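Local coordinates for protein possible thiamine biosynthesis enzyme (Candida albicans, PDB 2X7Q) that is of unknown function but has the fold of periplasmic binding proteins and may bind a small solute, possibly a thiamine-related compound, at residues L14-F26 / L44-L58. The protein carries 1 engineered substitution. Numbering follows the deposited sequence.
Engineered in segment 14-26: Leu14 (natural residue Met).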
loop_
_atom_site.group_PDB
_atom_site.type_symbol
_atom_site.label_atom_id
_atom_site.label_comp_id
_atom_site.label_asym_id
_atom_site.label_seq_id
_atom_site.Cartn_x
_atom_site.Cartn_y
_atom_site.Cartn_z
ATOM N N LEU A 14 18.083 8.512 -20.798
ATOM C CA LEU A 14 16.838 8.129 -20.142
ATOM C C LEU A 14 16.113 9.346 -19.576
ATOM O O LEU A 14 16.694 10.125 -18.824
ATOM C CB LEU A 14 17.108 7.113 -19.028
ATOM C CG LEU A 14 17.682 5.765 -19.468
ATOM C CD1 LEU A 14 17.985 4.882 -18.266
ATOM C CD2 LEU A 14 16.731 5.066 -20.423
ATOM N N PRO A 15 14.835 9.512 -19.939
ATOM C CA PRO A 15 14.031 10.647 -19.479
ATOM C C PRO A 15 13.861 10.649 -17.962
ATOM O O PRO A 15 13.878 9.588 -17.336
ATOM C CB PRO A 15 12.676 10.417 -20.160
ATOM C CG PRO A 15 12.635 8.954 -20.457
ATOM C CD PRO A 15 14.057 8.588 -20.781
ATOM N N THR A 16 13.694 11.835 -17.386
ATOM C CA THR A 16 13.496 11.973 -15.947
ATOM C C THR A 16 12.261 11.203 -15.496
ATOM O O THR A 16 11.312 11.028 -16.262
ATOM C CB THR A 16 13.350 13.449 -15.537
ATOM O OG1 THR A 16 14.486 14.189 -16.003
ATOM C CG2 THR A 16 13.252 13.577 -14.024
ATOM N N LEU A 17 12.277 10.746 -14.249
ATOM C CA LEU A 17 11.202 9.913 -13.736
ATOM C C LEU A 17 10.714 10.411 -12.379
ATOM O O LEU A 17 11.463 10.405 -11.400
ATOM C CB LEU A 17 11.682 8.466 -13.619
ATOM C CG LEU A 17 10.636 7.366 -13.773
ATOM C CD1 LEU A 17 10.026 7.414 -15.161
ATOM C CD2 LEU A 17 11.269 6.010 -13.513
ATOM N N LYS A 18 9.458 10.844 -12.327
ATOM C CA LYS A 18 8.856 11.296 -11.079
ATOM C C LYS A 18 8.165 10.131 -10.376
ATOM O O LYS A 18 7.160 9.609 -10.860
ATOM C CB LYS A 18 7.859 12.427 -11.338
ATOM C CG LYS A 18 8.465 13.648 -12.006
ATOM C CD LYS A 18 7.467 14.791 -12.101
ATOM C CE LYS A 18 7.076 15.305 -10.728
ATOM N NZ LYS A 18 6.087 16.416 -10.804
ATOM N N VAL A 19 8.711 9.725 -9.235
ATOM C CA VAL A 19 8.194 8.567 -8.511
ATOM C C VAL A 19 7.484 8.969 -7.220
ATOM O O VAL A 19 8.089 9.553 -6.319
ATOM C CB VAL A 19 9.321 7.571 -8.181
ATOM C CG1 VAL A 19 8.775 6.386 -7.404
ATOM C CG2 VAL A 19 10.013 7.108 -9.455
ATOM N N ALA A 20 6.195 8.651 -7.140
ATOM C CA ALA A 20 5.405 8.936 -5.945
ATOM C C ALA A 20 5.467 7.769 -4.968
ATOM O O ALA A 20 5.237 6.624 -5.352
ATOM C CB ALA A 20 3.970 9.234 -6.317
ATOM N N TYR A 21 5.788 8.062 -3.712
ATOM C CA TYR A 21 5.898 7.032 -2.684
ATOM C C TYR A 21 5.235 7.475 -1.382
ATOM O O TYR A 21 4.943 8.657 -1.189
ATOM C CB TYR A 21 7.366 6.703 -2.419
ATOM C CG TYR A 21 8.083 7.755 -1.600
ATOM C CD1 TYR A 21 8.256 7.598 -0.229
ATOM C CD2 TYR A 21 8.583 8.905 -2.194
ATOM C CE1 TYR A 21 8.912 8.555 0.524
ATOM C CE2 TYR A 21 9.239 9.866 -1.452
ATOM C CZ TYR A 21 9.400 9.688 -0.093
ATOM O OH TYR A 21 10.053 10.651 0.642
ATOM N N ILE A 22 5.012 6.519 -0.487
ATOM C CA ILE A 22 4.446 6.816 0.822
ATOM C C ILE A 22 5.519 6.683 1.896
ATOM O O ILE A 22 6.124 5.623 2.044
ATOM C CB ILE A 22 3.268 5.885 1.151
ATOM C CG1 ILE A 22 2.225 5.937 0.033
ATOM C CG2 ILE A 22 2.649 6.262 2.491
ATOM C CD1 ILE A 22 1.082 4.969 0.218
ATOM N N PRO A 23 5.761 7.766 2.649
ATOM C CA PRO A 23 6.823 7.808 3.661
ATOM C C PRO A 23 6.536 6.897 4.853
ATOM O O PRO A 23 6.115 7.370 5.910
ATOM C CB PRO A 23 6.824 9.274 4.107
ATOM C CG PRO A 23 5.443 9.751 3.834
ATOM C CD PRO A 23 5.007 9.029 2.586
ATOM N N GLU A 24 6.768 5.602 4.675
ATOM C CA GLU A 24 6.617 4.636 5.758
ATOM C C GLU A 24 7.828 3.711 5.815
ATOM O O GLU A 24 8.776 3.869 5.045
ATOM C CB GLU A 24 5.334 3.817 5.583
ATOM C CG GLU A 24 4.057 4.602 5.816
ATOM C CD GLU A 24 2.816 3.747 5.701
ATOM O OE1 GLU A 24 2.834 2.772 4.928
ATOM O OE2 GLU A 24 1.810 4.056 6.371
ATOM N N HIS A 25 7.793 2.741 6.721
ATOM C CA HIS A 25 8.882 1.780 6.847
ATOM C C HIS A 25 9.096 0.999 5.554
ATOM O O HIS A 25 10.214 0.587 5.250
ATOM C CB HIS A 25 8.623 0.819 8.011
ATOM C CG HIS A 25 7.193 0.397 8.137
ATOM N ND1 HIS A 25 6.536 0.351 9.357
ATOM C CD2 HIS A 25 6.288 0.012 7.214
ATOM C CE1 HIS A 25 5.296 -0.050 9.166
ATOM N NE2 HIS A 25 5.113 -0.263 7.874
ATOM N N PHE A 26 8.025 0.798 4.792
ATOM C CA PHE A 26 8.107 0.030 3.552
ATOM C C PHE A 26 8.959 0.717 2.488
ATOM O O PHE A 26 9.484 0.063 1.589
ATOM C CB PHE A 26 6.710 -0.248 2.990
ATOM C CG PHE A 26 5.906 -1.209 3.813
ATOM C CD1 PHE A 26 4.825 -0.770 4.559
ATOM C CD2 PHE A 26 6.235 -2.554 3.843
ATOM C CE1 PHE A 26 4.086 -1.656 5.318
ATOM C CE2 PHE A 26 5.500 -3.445 4.602
ATOM C CZ PHE A 26 4.424 -2.995 5.341
ATOM N N LEU A 44 19.889 7.036 -14.345
ATOM C CA LEU A 44 18.545 7.522 -14.055
ATOM C C LEU A 44 18.573 8.846 -13.298
ATOM O O LEU A 44 19.512 9.126 -12.553
ATOM C CB LEU A 44 17.767 6.485 -13.242
ATOM C CG LEU A 44 17.489 5.124 -13.882
ATOM C CD1 LEU A 44 16.939 4.154 -12.846
ATOM C CD2 LEU A 44 16.530 5.258 -15.055
ATOM N N SER A 45 17.540 9.657 -13.500
ATOM C CA SER A 45 17.346 10.877 -12.725
ATOM C C SER A 45 15.962 10.843 -12.094
ATOM O O SER A 45 14.965 11.175 -12.737
ATOM C CB SER A 45 17.503 12.109 -13.619
ATOM O OG SER A 45 16.554 12.108 -14.677
ATOM N N ILE A 46 15.906 10.434 -10.832
ATOM C CA ILE A 46 14.634 10.212 -10.163
ATOM C C ILE A 46 14.241 11.364 -9.247
ATOM O O ILE A 46 14.999 11.744 -8.356
ATOM C CB ILE A 46 14.650 8.906 -9.340
ATOM C CG1 ILE A 46 15.137 7.740 -10.197
ATOM C CG2 ILE A 46 13.270 8.620 -8.768
ATOM C CD1 ILE A 46 14.262 7.445 -11.394
ATOM N N GLU A 47 13.053 11.917 -9.474
ATOM C CA GLU A 47 12.495 12.932 -8.589
ATOM C C GLU A 47 11.391 12.320 -7.738
ATOM O O GLU A 47 10.277 12.099 -8.215
ATOM C CB GLU A 47 11.947 14.111 -9.391
ATOM C CG GLU A 47 11.222 15.143 -8.538
ATOM C CD GLU A 47 10.634 16.275 -9.358
ATOM O OE1 GLU A 47 11.117 16.508 -10.487
ATOM O OE2 GLU A 47 9.690 16.932 -8.872
ATOM N N PHE A 48 11.706 12.041 -6.477
ATOM C CA PHE A 48 10.746 11.419 -5.573
ATOM C C PHE A 48 9.700 12.406 -5.072
ATOM O O PHE A 48 10.024 13.532 -4.691
ATOM C CB PHE A 48 11.461 10.761 -4.391
ATOM C CG PHE A 48 12.169 9.484 -4.745
ATOM C CD1 PHE A 48 13.513 9.487 -5.083
ATOM C CD2 PHE A 48 11.486 8.278 -4.748
ATOM C CE1 PHE A 48 14.164 8.311 -5.409
ATOM C CE2 PHE A 48 12.130 7.099 -5.074
ATOM C CZ PHE A 48 13.470 7.116 -5.406
ATOM N N VAL A 49 8.445 11.972 -5.076
ATOM C CA VAL A 49 7.339 12.783 -4.582
ATOM C C VAL A 49 6.688 12.115 -3.375
ATOM O O VAL A 49 6.027 11.086 -3.505
ATOM C CB VAL A 49 6.277 13.009 -5.675
ATOM C CG1 VAL A 49 5.085 13.769 -5.110
ATOM C CG2 VAL A 49 6.879 13.753 -6.858
ATOM N N LYS A 50 6.878 12.706 -2.201
ATOM C CA LYS A 50 6.321 12.154 -0.971
ATOM C C LYS A 50 4.805 12.339 -0.904
ATOM O O LYS A 50 4.294 13.442 -1.096
ATOM C CB LYS A 50 6.975 12.810 0.247
ATOM C CG LYS A 50 6.557 12.220 1.585
ATOM C CD LYS A 50 6.994 13.103 2.743
ATOM C CE LYS A 50 8.497 13.339 2.736
ATOM N NZ LYS A 50 8.916 14.216 3.874
ATOM N N VAL A 51 4.096 11.249 -0.621
ATOM C CA VAL A 51 2.645 11.280 -0.486
ATOM C C VAL A 51 2.223 10.661 0.844
ATOM O O VAL A 51 1.951 9.466 0.911
ATOM C CB VAL A 51 1.964 10.531 -1.651
ATOM C CG1 VAL A 51 0.448 10.619 -1.530
ATOM C CG2 VAL A 51 2.431 11.094 -2.990
ATOM N N PRO A 52 2.170 11.481 1.908
ATOM C CA PRO A 52 1.829 11.046 3.270
ATOM C C PRO A 52 0.418 10.479 3.436
ATOM O O PRO A 52 0.172 9.820 4.447
ATOM C CB PRO A 52 1.937 12.339 4.093
ATOM C CG PRO A 52 2.784 13.253 3.290
ATOM C CD PRO A 52 2.486 12.919 1.858
ATOM N N GLU A 53 -0.485 10.735 2.490
ATOM C CA GLU A 53 -1.892 10.359 2.673
ATOM C C GLU A 53 -2.344 9.137 1.873
ATOM O O GLU A 53 -3.535 8.980 1.600
ATOM C CB GLU A 53 -2.823 11.543 2.382
ATOM C CG GLU A 53 -2.133 12.889 2.286
ATOM C CD GLU A 53 -1.615 13.164 0.895
ATOM O OE1 GLU A 53 -0.610 13.888 0.760
ATOM O OE2 GLU A 53 -2.217 12.653 -0.069
ATOM N N GLY A 54 -1.398 8.280 1.501
ATOM C CA GLY A 54 -1.733 6.984 0.933
ATOM C C GLY A 54 -1.912 6.870 -0.573
ATOM O O GLY A 54 -1.676 7.819 -1.325
ATOM N N SER A 55 -2.350 5.687 -1.000
ATOM C CA SER A 55 -2.450 5.335 -2.414
ATOM C C SER A 55 -3.536 6.114 -3.148
ATOM O O SER A 55 -3.485 6.263 -4.370
ATOM C CB SER A 55 -2.704 3.832 -2.569
ATOM O OG SER A 55 -1.682 3.069 -1.950
ATOM N N GLY A 56 -4.521 6.599 -2.399
ATOM C CA GLY A 56 -5.604 7.371 -2.979
ATOM C C GLY A 56 -5.090 8.506 -3.844
ATOM O O GLY A 56 -5.568 8.714 -4.959
ATOM N N ARG A 57 -4.104 9.236 -3.330
ATOM C CA ARG A 57 -3.524 10.359 -4.055
ATOM C C ARG A 57 -2.553 9.860 -5.118
ATOM O O ARG A 57 -2.370 10.499 -6.154
ATOM C CB ARG A 57 -2.806 11.312 -3.094
ATOM C CG ARG A 57 -2.381 12.632 -3.730
ATOM C CD ARG A 57 -1.396 13.396 -2.856
ATOM N NE ARG A 57 -1.083 14.710 -3.413
ATOM C CZ ARG A 57 -0.108 15.501 -2.972
ATOM N NH1 ARG A 57 0.667 15.116 -1.966
ATOM N NH2 ARG A 57 0.100 16.680 -3.541
ATOM N N LEU A 58 -1.931 8.716 -4.851
ATOM C CA LEU A 58 -1.022 8.091 -5.805
ATOM C C LEU A 58 -1.705 7.868 -7.150
ATOM O O LEU A 58 -1.147 8.188 -8.199
ATOM C CB LEU A 58 -0.498 6.759 -5.259
ATOM C CG LEU A 58 0.352 6.813 -3.988
ATOM C CD1 LEU A 58 0.858 5.424 -3.621
ATOM C CD2 LEU A 58 1.512 7.774 -4.166
HETATM O O HOH W 1 16.289 9.043 -15.988
#
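Val49 N donates to Val19 O at 2.7 Å with a nearly straight N-H (169°), and Phe48 CA leans on the same oxygen through a CA-H...O contact. This bond sits midway along a ladder of six backbone hydrogen bonds, from Ser45 O to Val51 N, that pairs strand 17-21 in parallel with strand 46-50 and its flanking residues, the first beta-alpha-beta crossover of a periplasmic-binding-protein lobe. Strand 46-50 forms the outer edge of the five-stranded sheet, while strand 69-73 flanks strand 17-21 on its far side.

At the N-terminal end, a water accepts from Ser45 N and donates to Pro15 O, and Thr16 OG1 shares a hydrogen bond with Ser45 OG (3.2 Å). One sheet face carries Leu17, Val19 and Tyr21 beside Ile46, Phe48 and Lys50. Phe48 directs its edge at the face of Tyr21 in an offset edge-to-face (T-shaped) pair, planes at 83°, and Ile46 CG2 lies over one face of the Phe48 ring, toward its rim. The Tyr21 ring is carried over the neighbouring strand by chi1 of 76°, where Lys50 CA makes an off-centre CH-pi contact, 4.2 Å from the ring centroid.

On the other face Lys18 and Glu47 run alongside, their charges too distant for a salt bridge. Ala20 CB meets Leu58 CD2 (3.6 Å), seating helix 55-63 against the sheet. Past the end of strand 17-21, Pro23 CG packs on Lys50 CG at 3.5 Å, and Ile22 CD1 reaches Gly54 CA, also at 3.5 Å.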